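Local structure of putative alpha-L-fucosidase (Bacteroides thetaiotaomicron VPI-5482, 3GZA) at residues 15-20 / 267-272; 272-277 / 315-320; 381-386 / 430-435; 387-392 / 420-425. The protein probably hydrolyses alpha-L-fucosidic bonds as a glycoside hydrolase of family 29. All blocks are in the same frame, centred on the assembly; numbering follows the deposited sequence. Where two conformers were deposited one is given.

Interaction 1 (15-20 / 267-272); sequences LKWHEA and PAMADT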
loop_
_atom_site.group_PDB
_atom_site.type_symbol
_atom_site.label_atom_id
_atom_site.label_comp_id
_atom_site.label_asym_id
_atom_site.label_seq_id
_atom_site.Cartn_x
_atom_site.Cartn_y
_atom_site.Cartn_z
ATOM N N LEU A 15 31.186 -6.649 -20.954
ATOM C CA LEU A 15 31.792 -5.892 -22.065
ATOM C C LEU A 15 30.930 -4.669 -22.420
ATOM O O LEU A 15 31.467 -3.578 -22.668
ATOM C CB LEU A 15 32.047 -6.791 -23.269
ATOM C CG LEU A 15 33.079 -7.909 -23.039
ATOM C CD1 LEU A 15 33.218 -8.726 -24.329
ATOM C CD2 LEU A 15 34.445 -7.362 -22.661
ATOM N N LYS A 16 29.603 -4.812 -22.365
ATOM C CA LYS A 16 28.695 -3.699 -22.710
ATOM C C LYS A 16 28.765 -2.567 -21.712
ATOM O O LYS A 16 28.349 -1.483 -22.014
ATOM C CB LYS A 16 27.244 -4.169 -22.882
ATOM C CG LYS A 16 26.642 -4.873 -21.685
ATOM C CD LYS A 16 25.162 -5.169 -21.861
ATOM C CE LYS A 16 24.611 -5.875 -20.650
ATOM N NZ LYS A 16 25.200 -7.230 -20.536
ATOM N N TRP A 17 29.267 -2.842 -20.498
ATOM C CA TRP A 17 29.478 -1.811 -19.485
ATOM C C TRP A 17 30.588 -0.881 -19.977
ATOM O O TRP A 17 30.421 0.360 -20.059
ATOM C CB TRP A 17 29.861 -2.452 -18.127
ATOM C CG TRP A 17 30.311 -1.429 -17.190
ATOM C CD1 TRP A 17 31.603 -1.187 -16.805
ATOM C CD2 TRP A 17 29.510 -0.418 -16.558
ATOM N NE1 TRP A 17 31.644 -0.081 -15.994
ATOM C CE2 TRP A 17 30.383 0.388 -15.801
ATOM C CE3 TRP A 17 28.137 -0.121 -16.549
ATOM C CZ2 TRP A 17 29.928 1.458 -15.068
ATOM C CZ3 TRP A 17 27.707 0.965 -15.856
ATOM C CH2 TRP A 17 28.597 1.728 -15.112
ATOM N N HIS A 18 31.735 -1.458 -20.277
ATOM C CA HIS A 18 32.872 -0.659 -20.751
ATOM C C HIS A 18 32.559 0.036 -22.065
ATOM O O HIS A 18 32.896 1.197 -22.245
ATOM C CB HIS A 18 34.087 -1.533 -20.979
ATOM C CG HIS A 18 34.628 -2.164 -19.738
ATOM N ND1 HIS A 18 35.402 -1.474 -18.835
ATOM C CD2 HIS A 18 34.465 -3.409 -19.232
ATOM C CE1 HIS A 18 35.724 -2.283 -17.836
ATOM N NE2 HIS A 18 35.177 -3.467 -18.060
ATOM N N GLU A 19 31.984 -0.703 -23.009
ATOM C CA GLU A 19 31.726 -0.149 -24.353
ATOM C C GLU A 19 30.719 0.984 -24.404
ATOM O O GLU A 19 30.796 1.822 -25.291
ATOM C CB GLU A 19 31.261 -1.250 -25.286
ATOM C CG GLU A 19 32.296 -2.310 -25.485
ATOM C CD GLU A 19 31.710 -3.647 -26.038
ATOM O OE1 GLU A 19 30.509 -4.004 -25.772
ATOM O OE2 GLU A 19 32.494 -4.376 -26.667
ATOM N N ALA A 20 29.750 0.983 -23.498
ATOM C CA ALA A 20 28.748 2.050 -23.506
ATOM C C ALA A 20 29.356 3.396 -23.271
ATOM O O ALA A 20 28.937 4.366 -23.913
ATOM C CB ALA A 20 27.653 1.770 -22.459
ATOM N N PRO A 267 34.413 -3.076 -12.435
ATOM C CA PRO A 267 34.855 -1.824 -13.020
ATOM C C PRO A 267 34.180 -0.579 -12.511
ATOM O O PRO A 267 33.099 -0.611 -11.925
ATOM C CB PRO A 267 34.643 -2.036 -14.521
ATOM C CG PRO A 267 33.589 -3.110 -14.581
ATOM C CD PRO A 267 33.744 -3.938 -13.426
ATOM N N ALA A 268 34.876 0.532 -12.740
ATOM C CA ALA A 268 34.448 1.823 -12.230
ATOM C C ALA A 268 33.265 2.502 -12.909
ATOM O O ALA A 268 33.148 2.589 -14.122
ATOM C CB ALA A 268 35.645 2.795 -12.216
HETATM N N MSE A 269 32.393 3.003 -12.075
HETATM C CA MSE A 269 31.254 3.805 -12.478
HETATM C C MSE A 269 31.440 5.211 -11.902
HETATM O O MSE A 269 31.846 5.377 -10.768
HETATM C CB MSE A 269 29.971 3.227 -11.911
HETATM C CG MSE A 269 28.790 3.928 -12.299
HETATM SE SE MSE A 269 28.101 5.196 -10.962
HETATM C CE MSE A 269 27.159 3.912 -9.897
ATOM N N ALA A 270 31.214 6.231 -12.731
ATOM C CA ALA A 270 31.185 7.636 -12.296
ATOM C C ALA A 270 29.763 8.107 -12.473
ATOM O O ALA A 270 29.044 7.627 -13.363
ATOM C CB ALA A 270 32.134 8.500 -13.142
ATOM N N ASP A 271 29.292 9.006 -11.600
ATOM C CA ASP A 271 27.950 9.521 -11.767
ATOM C C ASP A 271 27.831 10.942 -11.238
ATOM O O ASP A 271 28.631 11.351 -10.391
ATOM C CB ASP A 271 26.846 8.598 -11.196
ATOM C CG ASP A 271 26.846 8.428 -9.682
ATOM O OD1 ASP A 271 27.751 8.839 -8.943
ATOM O OD2 ASP A 271 25.853 7.788 -9.206
ATOM N N THR A 272 26.840 11.645 -11.774
ATOM C CA THR A 272 26.564 13.000 -11.326
ATOM C C THR A 272 25.198 13.420 -11.818
ATOM O O THR A 272 24.781 13.050 -12.880
ATOM C CB THR A 272 27.594 14.019 -11.868
ATOM O OG1 THR A 272 27.281 15.356 -11.411
ATOM C CG2 THR A 272 27.676 14.031 -13.420
HETATM O O HOH W 1 34.331 1.043 -16.207
#
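With its CG swung anti to the backbone nitrogen (chi1 169°), Trp17 of helix 15-20 places its indole against Pro267, Ala268 and Met269, while His18, turned the other way (chi1 -65°, CG anti to the carbonyl carbon), brings its imidazole up against the same proline. Pro267 is thus shared by two rings. Its CG lies 3.5 Å from Trp17 CD1, approaching the indole obliquely, and its CB lies 3.5 Å from His18 CE1, the proline and histidine side chains crossing at about a right angle. The six-membered end of the indole runs on along strand 264-273: Trp17 CH2 meets CG of Met269, a selenomethionine, at 3.6 Å near the ring plane, and Ala268 O lies at the edge of the indole, in its plane, nearest to CZ2. Strand 264-273 belongs to the barrel sheet of the TIM-barrel-type fucosidase domain, where it runs parallel to strand 312-317, and helix 15-20 immediately precedes the barrel strand 22-26. The polar corner of the indole is served by a water, which accepts from Trp17 NE1 at 2.9 Å and donates to Ala268 O at 2.9 Å, so this buried N-H and carbonyl are joined through one molecule. Phe217 stacks on the Trp17 ring, and Trp17 also touches Phe75 of strand 75-79. His18 NE2 is hydrogen-bonded to Trp265 NE1, which probably helps to fix the rotation of the imidazole beside Pro267.

Interaction 2 (272-277 / 315-320); sequences TPLRGA and LGLTPD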
loop_
_atom_site.group_PDB
_atom_site.type_symbol
_atom_site.label_atom_id
_atom_site.label_comp_id
_atom_site.label_asym_id
_atom_site.label_seq_id
_atom_site.Cartn_x
_atom_site.Cartn_y
_atom_site.Cartn_z
ATOM N N THR A 272 26.840 11.645 -11.774
ATOM C CA THR A 272 26.564 13.000 -11.326
ATOM C C THR A 272 25.198 13.420 -11.818
ATOM O O THR A 272 24.781 13.050 -12.880
ATOM C CB THR A 272 27.594 14.019 -11.868
ATOM O OG1 THR A 272 27.281 15.356 -11.411
ATOM C CG2 THR A 272 27.676 14.031 -13.420
ATOM N N PRO A 273 24.506 14.190 -10.996
ATOM C CA PRO A 273 23.309 14.823 -11.544
ATOM C C PRO A 273 23.750 15.830 -12.614
ATOM O O PRO A 273 24.846 16.387 -12.518
ATOM C CB PRO A 273 22.746 15.620 -10.371
ATOM C CG PRO A 273 23.664 15.570 -9.324
ATOM C CD PRO A 273 24.744 14.564 -9.585
ATOM N N LEU A 274 22.920 16.029 -13.641
ATOM C CA LEU A 274 23.155 17.135 -14.569
ATOM C C LEU A 274 22.970 18.482 -13.852
ATOM O O LEU A 274 23.700 19.436 -14.114
ATOM C CB LEU A 274 22.200 17.022 -15.747
ATOM C CG LEU A 274 22.243 18.154 -16.755
ATOM C CD1 LEU A 274 23.663 18.324 -17.400
ATOM C CD2 LEU A 274 21.140 17.966 -17.844
ATOM N N ARG A 275 21.998 18.537 -12.942
ATOM C CA ARG A 275 21.667 19.725 -12.202
ATOM C C ARG A 275 22.531 19.821 -10.945
ATOM O O ARG A 275 22.069 19.659 -9.784
ATOM C CB ARG A 275 20.201 19.733 -11.872
ATOM C CG ARG A 275 19.350 19.971 -13.117
ATOM C CD ARG A 275 17.850 19.881 -12.865
ATOM N NE ARG A 275 17.133 20.426 -14.026
ATOM C CZ ARG A 275 15.987 21.107 -13.986
ATOM N NH1 ARG A 275 15.318 21.272 -12.853
ATOM N NH2 ARG A 275 15.493 21.628 -15.106
ATOM N N GLY A 276 23.808 20.109 -11.193
ATOM C CA GLY A 276 24.809 20.163 -10.130
ATOM C C GLY A 276 25.572 21.463 -10.009
ATOM O O GLY A 276 26.555 21.524 -9.288
ATOM N N ALA A 277 25.149 22.528 -10.690
ATOM C CA ALA A 277 25.798 23.801 -10.636
ATOM C C ALA A 277 25.212 24.718 -9.558
ATOM O O ALA A 277 24.168 24.437 -8.998
ATOM C CB ALA A 277 25.686 24.524 -12.042
ATOM N N LEU A 315 24.814 10.017 -16.160
ATOM C CA LEU A 315 24.236 11.300 -15.893
ATOM C C LEU A 315 22.842 11.196 -15.287
ATOM O O LEU A 315 21.991 10.473 -15.827
ATOM C CB LEU A 315 24.141 12.104 -17.206
ATOM C CG LEU A 315 25.426 12.440 -17.976
ATOM C CD1 LEU A 315 25.077 13.059 -19.336
ATOM C CD2 LEU A 315 26.333 13.367 -17.155
ATOM N N GLY A 316 22.586 11.956 -14.228
ATOM C CA GLY A 316 21.253 11.997 -13.610
ATOM C C GLY A 316 20.382 13.059 -14.217
ATOM O O GLY A 316 20.627 14.304 -14.086
ATOM N N LEU A 317 19.360 12.571 -14.895
ATOM C CA LEU A 317 18.422 13.440 -15.589
ATOM C C LEU A 317 17.082 13.471 -14.855
ATOM O O LEU A 317 16.676 12.517 -14.199
ATOM C CB LEU A 317 18.257 12.964 -17.026
ATOM C CG LEU A 317 19.558 12.839 -17.825
ATOM C CD1 LEU A 317 19.264 12.492 -19.296
ATOM C CD2 LEU A 317 20.500 14.089 -17.656
ATOM N N THR A 318 16.359 14.568 -15.060
ATOM C CA THR A 318 15.176 14.881 -14.208
ATOM C C THR A 318 13.917 15.250 -14.982
ATOM O O THR A 318 13.683 16.465 -15.281
ATOM C CB THR A 318 15.515 16.022 -13.248
ATOM O OG1 THR A 318 15.844 17.226 -13.949
ATOM C CG2 THR A 318 16.698 15.665 -12.371
ATOM N N PRO A 319 13.073 14.249 -15.261
ATOM C CA PRO A 319 11.783 14.623 -15.917
ATOM C C PRO A 319 10.977 15.485 -14.952
ATOM O O PRO A 319 11.013 15.313 -13.746
ATOM C CB PRO A 319 11.127 13.289 -16.171
ATOM C CG PRO A 319 12.268 12.288 -16.142
ATOM C CD PRO A 319 13.215 12.799 -15.151
ATOM N N ASP A 320 10.256 16.412 -15.537
ATOM C CA ASP A 320 9.500 17.433 -14.796
ATOM C C ASP A 320 8.053 17.019 -14.539
ATOM O O ASP A 320 7.630 15.927 -14.912
ATOM C CB ASP A 320 9.669 18.791 -15.505
ATOM C CG ASP A 320 8.884 18.941 -16.824
ATOM O OD1 ASP A 320 7.953 18.143 -17.102
ATOM O OD2 ASP A 320 9.270 19.819 -17.621
HETATM O O HOH W 2 20.017 16.459 -12.491
#
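Thr272 and Gly316 are joined by a backbone bond, Gly316 N to Thr272 O at 2.8 Å, in the parallel pairing that closes a beta-alpha-beta unit of the TIM-type barrel: strand 264-273, helix 296-304, strand 312-317. The next bond, from Leu274 N to Gly316 O, is 2.9 Å long and nearly straight at 178°, so Gly316 both donates to and accepts from segment 272-277. Gly316, without a side chain, sits 4.1 Å from Pro273, CA to CA. On the face bearing Thr272 and Leu315 the side chains lie alongside, pointing the same way, with Thr272 CG2 4.0 Å from Leu315 CD2. Thr272 OG1, anti to its own nitrogen (chi1 180°), bends forward to donate to Pro273 O at 2.9 Å. Replacing Thr272 by an alanine would probably leave Pro273 O without this donor and open a gap beside Leu315 CD2. Just past the end of strand 264-273, Leu274 CB packs on CD2 of Leu317, the last residue of strand 312-317, and Leu333 of helix 327-344 packs on Leu315 and Leu317. Arg275, at the centre of an inverse gamma turn, lays one guanidinium face over Thr318 OG1, while its NH2 is salt-bridged to Asp329. A water accepts from Arg275 N and donates to Gly316 O at 2.7 Å.

Interaction 3 (381-386 / 430-435); sequences ERIRQY and ALPDII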
loop_
_atom_site.group_PDB
_atom_site.type_symbol
_atom_site.label_atom_id
_atom_site.label_comp_id
_atom_site.label_asym_id
_atom_site.label_seq_id
_atom_site.Cartn_x
_atom_site.Cartn_y
_atom_site.Cartn_z
ATOM N N GLU A 381 43.436 -5.573 -18.330
ATOM C CA GLU A 381 44.238 -4.385 -18.166
ATOM C C GLU A 381 45.682 -4.847 -18.090
ATOM O O GLU A 381 46.207 -5.239 -17.036
ATOM C CB GLU A 381 43.735 -3.586 -16.948
ATOM C CG GLU A 381 42.469 -2.859 -17.357
ATOM C CD GLU A 381 41.613 -2.308 -16.242
ATOM O OE1 GLU A 381 41.999 -2.430 -15.049
ATOM O OE2 GLU A 381 40.548 -1.758 -16.583
ATOM N N ARG A 382 46.353 -4.805 -19.243
ATOM C CA ARG A 382 47.723 -5.287 -19.343
ATOM C C ARG A 382 48.761 -4.212 -19.136
ATOM O O ARG A 382 49.831 -4.472 -18.615
ATOM C CB ARG A 382 47.948 -5.945 -20.710
ATOM C CG ARG A 382 46.932 -7.010 -20.967
ATOM C CD ARG A 382 47.112 -7.724 -22.276
ATOM N NE ARG A 382 46.277 -8.924 -22.313
ATOM C CZ ARG A 382 46.559 -10.012 -23.032
ATOM N NH1 ARG A 382 47.638 -10.076 -23.789
ATOM N NH2 ARG A 382 45.762 -11.070 -22.984
ATOM N N ILE A 383 48.446 -3.000 -19.575
ATOM C CA ILE A 383 49.349 -1.870 -19.479
ATOM C C ILE A 383 49.442 -1.416 -18.022
ATOM O O ILE A 383 48.416 -1.254 -17.359
ATOM C CB ILE A 383 48.855 -0.690 -20.383
ATOM C CG1 ILE A 383 48.975 -1.077 -21.868
ATOM C CG2 ILE A 383 49.672 0.617 -20.124
ATOM C CD1 ILE A 383 48.366 -0.003 -22.809
ATOM N N ARG A 384 50.670 -1.292 -17.518
ATOM C CA ARG A 384 50.918 -0.825 -16.150
ATOM C C ARG A 384 51.652 0.490 -16.087
ATOM O O ARG A 384 51.515 1.196 -15.108
ATOM C CB ARG A 384 51.677 -1.888 -15.359
ATOM C CG ARG A 384 50.810 -3.093 -14.995
ATOM C CD ARG A 384 49.685 -2.704 -14.083
ATOM N NE ARG A 384 48.881 -3.856 -13.684
ATOM C CZ ARG A 384 49.193 -4.685 -12.703
ATOM N NH1 ARG A 384 50.346 -4.561 -12.036
ATOM N NH2 ARG A 384 48.369 -5.703 -12.430
ATOM N N GLN A 385 52.481 0.792 -17.084
ATOM C CA GLN A 385 53.203 2.068 -17.146
ATOM C C GLN A 385 53.366 2.409 -18.621
ATOM O O GLN A 385 53.741 1.545 -19.406
ATOM C CB GLN A 385 54.602 1.971 -16.521
ATOM C CG GLN A 385 54.688 1.709 -14.996
ATOM C CD GLN A 385 54.369 2.917 -14.127
ATOM O OE1 GLN A 385 54.450 4.060 -14.570
ATOM N NE2 GLN A 385 54.050 2.665 -12.862
ATOM N N TYR A 386 53.082 3.654 -18.997
ATOM C CA TYR A 386 53.274 4.078 -20.386
ATOM C C TYR A 386 53.721 5.525 -20.485
ATOM O O TYR A 386 53.567 6.316 -19.558
ATOM C CB TYR A 386 51.998 3.905 -21.216
ATOM C CG TYR A 386 50.922 4.890 -20.835
ATOM C CD1 TYR A 386 50.888 6.177 -21.394
ATOM C CD2 TYR A 386 49.937 4.571 -19.889
ATOM C CE1 TYR A 386 49.923 7.093 -21.012
ATOM C CE2 TYR A 386 48.984 5.465 -19.533
ATOM C CZ TYR A 386 48.966 6.724 -20.086
ATOM O OH TYR A 386 47.999 7.636 -19.727
ATOM N N ALA A 430 51.148 -8.462 -19.537
ATOM C CA ALA A 430 50.980 -9.322 -20.709
ATOM C C ALA A 430 51.154 -8.420 -21.936
ATOM O O ALA A 430 51.119 -7.204 -21.794
ATOM C CB ALA A 430 49.609 -9.997 -20.710
ATOM N N LEU A 431 51.346 -9.020 -23.112
ATOM C CA LEU A 431 51.554 -8.252 -24.339
ATOM C C LEU A 431 50.342 -7.359 -24.562
ATOM O O LEU A 431 49.229 -7.863 -24.683
ATOM C CB LEU A 431 51.733 -9.167 -25.549
ATOM C CG LEU A 431 51.924 -8.421 -26.893
ATOM C CD1 LEU A 431 53.225 -7.603 -26.948
ATOM C CD2 LEU A 431 51.894 -9.407 -28.051
ATOM N N PRO A 432 50.541 -6.022 -24.550
ATOM C CA PRO A 432 49.384 -5.134 -24.742
ATOM C C PRO A 432 48.619 -5.380 -26.054
ATOM O O PRO A 432 49.198 -5.773 -27.062
ATOM C CB PRO A 432 49.992 -3.724 -24.681
ATOM C CG PRO A 432 51.293 -3.908 -23.919
ATOM C CD PRO A 432 51.775 -5.268 -24.289
ATOM N N ASP A 433 47.314 -5.211 -25.979
ATOM C CA ASP A 433 46.379 -5.365 -27.090
ATOM C C ASP A 433 45.721 -3.987 -27.235
ATOM O O ASP A 433 44.635 -3.705 -26.706
ATOM C CB ASP A 433 45.414 -6.508 -26.775
ATOM C CG ASP A 433 44.481 -6.853 -27.930
ATOM O OD1 ASP A 433 44.484 -6.176 -28.979
ATOM O OD2 ASP A 433 43.731 -7.834 -27.788
ATOM N N ILE A 434 46.405 -3.126 -27.976
ATOM C CA ILE A 434 45.993 -1.744 -28.123
ATOM C C ILE A 434 45.086 -1.644 -29.346
ATOM O O ILE A 434 45.537 -1.848 -30.468
ATOM C CB ILE A 434 47.237 -0.826 -28.214
ATOM C CG1 ILE A 434 48.053 -0.932 -26.902
ATOM C CG2 ILE A 434 46.826 0.610 -28.505
ATOM C CD1 ILE A 434 49.486 -0.506 -27.011
ATOM N N ILE A 435 43.805 -1.341 -29.120
ATOM C CA ILE A 435 42.857 -1.251 -30.218
ATOM C C ILE A 435 42.815 0.151 -30.791
ATOM O O ILE A 435 42.292 0.344 -31.886
ATOM C CB ILE A 435 41.445 -1.757 -29.823
ATOM C CG1 ILE A 435 40.806 -0.860 -28.740
ATOM C CG2 ILE A 435 41.528 -3.190 -29.352
ATOM C CD1 ILE A 435 39.350 -1.145 -28.502
#
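This partly buried contact packs an arginine and an isoleucine against a connecting loop in the beta-sandwich domain of F5/8 type C kind: Arg382 and Ile383, where strand 383-392 begins, meet residues 430-434 on the way from strand 420-428 to strand 434-440. Arg382 makes the largest contribution. Its chain runs extended from CG to NE past Ala430, whose CB lies over one guanidinium face, 3.7 Å from Arg382 NH1. The same nitrogen donates to Leu431 O at 2.9 Å with an angle of 156° at the hydrogen, the oxygen lying close to the guanidinium plane. The loop is therefore held both over the face and at the edge of one flat group. Arg382 NE is bonded to Asn379 O, which helps to fix the turn of the guanidinium. Ile383, with CG1 anti to the carbonyl carbon (chi1 -68°), crosses Pro432 at about a right angle, CG1 to CB 4.0 Å, and its CD1 continues to Ile434 CG1 at 4.2 Å. Asp433 is tied by OD2 to Asn379 and Asn376. Val425 of strand 420-428 lies against both Ile383 and Pro432, so the contact lies where the loop passes from the sheet containing strands 383-392 and 420-428 to the one containing 434-440.

Interaction 4 (387-392 / 420-425); sequences QIEAKV and ALRLTV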
loop_
_atom_site.group_PDB
_atom_site.type_symbol
_atom_site.label_atom_id
_atom_site.label_comp_id
_atom_site.label_asym_id
_atom_site.label_seq_id
_atom_site.Cartn_x
_atom_site.Cartn_y
_atom_site.Cartn_z
ATOM N N GLN A 387 54.312 5.859 -21.625
ATOM C CA GLN A 387 54.712 7.232 -21.893
ATOM C C GLN A 387 54.306 7.579 -23.314
ATOM O O GLN A 387 54.255 6.703 -24.163
ATOM C CB GLN A 387 56.220 7.434 -21.785
ATOM C CG GLN A 387 56.852 7.015 -20.475
ATOM C CD GLN A 387 57.123 5.516 -20.419
ATOM O OE1 GLN A 387 57.792 4.965 -21.310
ATOM N NE2 GLN A 387 56.618 4.851 -19.365
ATOM N N ILE A 388 53.975 8.845 -23.552
ATOM C CA ILE A 388 53.709 9.296 -24.911
ATOM C C ILE A 388 54.737 10.375 -25.221
ATOM O O ILE A 388 54.964 11.287 -24.416
ATOM C CB ILE A 388 52.300 9.821 -25.105
ATOM C CG1 ILE A 388 51.279 8.700 -24.811
ATOM C CG2 ILE A 388 52.123 10.389 -26.546
ATOM C CD1 ILE A 388 49.902 9.127 -24.895
ATOM N N GLU A 389 55.395 10.217 -26.363
ATOM C CA GLU A 389 56.397 11.160 -26.852
ATOM C C GLU A 389 55.920 11.752 -28.155
ATOM O O GLU A 389 55.175 11.111 -28.880
ATOM C CB GLU A 389 57.718 10.448 -27.114
ATOM C CG GLU A 389 58.410 9.969 -25.890
ATOM C CD GLU A 389 59.610 9.139 -26.258
ATOM O OE1 GLU A 389 59.397 7.962 -26.627
ATOM O OE2 GLU A 389 60.742 9.653 -26.185
ATOM N N ALA A 390 56.340 12.988 -28.412
ATOM C CA ALA A 390 56.051 13.687 -29.659
ATOM C C ALA A 390 57.370 14.003 -30.327
ATOM O O ALA A 390 58.345 14.381 -29.658
ATOM C CB ALA A 390 55.277 14.976 -29.384
ATOM N N LYS A 391 57.419 13.799 -31.638
ATOM C CA LYS A 391 58.626 14.133 -32.419
ATOM C C LYS A 391 58.476 15.581 -32.840
ATOM O O LYS A 391 57.690 15.894 -33.728
ATOM C CB LYS A 391 58.796 13.199 -33.620
ATOM C CG LYS A 391 60.095 13.436 -34.375
ATOM C CD LYS A 391 60.223 12.563 -35.622
ATOM C CE LYS A 391 60.959 11.257 -35.380
ATOM N NZ LYS A 391 62.439 11.447 -35.347
ATOM N N VAL A 392 59.269 16.450 -32.205
ATOM C CA VAL A 392 59.199 17.893 -32.372
ATOM C C VAL A 392 60.567 18.398 -32.844
ATOM O O VAL A 392 61.583 18.219 -32.160
ATOM C CB VAL A 392 58.800 18.559 -31.043
ATOM C CG1 VAL A 392 58.754 20.065 -31.191
ATOM C CG2 VAL A 392 57.454 18.008 -30.540
ATOM N N ALA A 420 55.091 13.169 -35.416
ATOM C CA ALA A 420 54.743 11.836 -35.026
ATOM C C ALA A 420 54.574 11.777 -33.528
ATOM O O ALA A 420 55.073 12.635 -32.819
ATOM C CB ALA A 420 55.840 10.866 -35.491
ATOM N N LEU A 421 53.791 10.810 -33.065
ATOM C CA LEU A 421 53.650 10.518 -31.636
ATOM C C LEU A 421 54.088 9.091 -31.419
ATOM O O LEU A 421 53.992 8.255 -32.323
ATOM C CB LEU A 421 52.215 10.643 -31.148
ATOM C CG LEU A 421 51.593 12.027 -31.076
ATOM C CD1 LEU A 421 50.272 11.888 -30.362
ATOM C CD2 LEU A 421 52.482 13.018 -30.355
ATOM N N ARG A 422 54.547 8.784 -30.216
ATOM C CA ARG A 422 54.957 7.423 -29.937
ATOM C C ARG A 422 54.511 7.023 -28.554
ATOM O O ARG A 422 54.783 7.719 -27.585
ATOM C CB ARG A 422 56.463 7.242 -30.055
ATOM C CG ARG A 422 56.929 5.785 -29.893
ATOM C CD ARG A 422 58.357 5.638 -30.311
ATOM N NE ARG A 422 59.248 6.472 -29.506
ATOM C CZ ARG A 422 60.531 6.703 -29.800
ATOM N NH1 ARG A 422 61.084 6.199 -30.901
ATOM N NH2 ARG A 422 61.273 7.474 -29.015
ATOM N N LEU A 423 53.839 5.886 -28.493
ATOM C CA LEU A 423 53.378 5.295 -27.237
ATOM C C LEU A 423 54.318 4.149 -26.879
ATOM O O LEU A 423 54.524 3.246 -27.678
ATOM C CB LEU A 423 51.974 4.746 -27.426
ATOM C CG LEU A 423 51.392 3.909 -26.275
ATOM C CD1 LEU A 423 51.186 4.754 -25.027
ATOM C CD2 LEU A 423 50.109 3.303 -26.759
ATOM N N THR A 424 54.916 4.220 -25.698
ATOM C CA THR A 424 55.779 3.157 -25.192
ATOM C C THR A 424 55.159 2.629 -23.904
ATOM O O THR A 424 54.886 3.406 -22.991
ATOM C CB THR A 424 57.171 3.665 -24.869
ATOM O OG1 THR A 424 57.732 4.254 -26.049
ATOM C CG2 THR A 424 58.050 2.531 -24.390
ATOM N N VAL A 425 54.906 1.332 -23.859
ATOM C CA VAL A 425 54.399 0.668 -22.653
ATOM C C VAL A 425 55.658 0.074 -21.993
ATOM O O VAL A 425 56.208 -0.926 -22.471
ATOM C CB VAL A 425 53.385 -0.435 -23.002
ATOM C CG1 VAL A 425 52.897 -1.184 -21.729
ATOM C CG2 VAL A 425 52.183 0.147 -23.755
HETATM O O HOH W 3 57.180 6.899 -26.028
#
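Ala390 CB meets Leu421 CD2 at 3.5 Å and Ile388 CG1 meets Leu423 CD1 at 4.0 Å, on the apolar face of a pair of antiparallel strands of the F5/8 type C beta-sandwich. This face looks into the sandwich: Cys371 and Ile373 of strand 366-375 and Phe437 of strand 434-440 pack against it. Both of these couples are non-hydrogen-bonded pairs. Between them, Glu389 and Arg422 form a hydrogen-bonded pair, with Glu389 N to Arg422 O and Arg422 N to Glu389 O both 2.8 Å. The side chains of that pair rise together from the other face, pointing the same way. Arg422, bent at chi3 (60°), turns NE and NH2 onto the single oxygen Glu389 OE1, at 3.2 and 3.1 Å. Both nitrogens come from the same side, above the carboxylate plane, while that oxygen stays in the guanidinium plane; the two planes stand 40° apart. Trp396 adds a cation-pi contact to Arg422. A glutamine in place of Glu389 would probably leave the arginine charge without its mate and weaken the grip on NE and NH2. At the far end of this face, Gln387 NE2 bonds to Ser426, and Gln387 OE1 lies 3.8 Å from Thr424 CB.

From the N terminus, interaction 1 closes the longest loop, bringing helix 15-20 against strand 264-273 across much of the barrel domain. Interaction 2 follows in series and shares Thr272 with it: where the first contact leaves strand 264-273, the second joins that strand's end to strand 312-317, so both reach one sheet. The chain then enters the beta-sandwich. There interaction 3 closes a loop from 381-386 to 430-435, and interaction 4 is nested inside it; both use strand 383-392, and they touch where Ile434 CD1 packs on Leu423 CD2. Interactions 2 and 3 lie on opposite sides of the chain's centre, whereas interactions 1 and 3 approach within about 5 Å between nearest atoms, without touching.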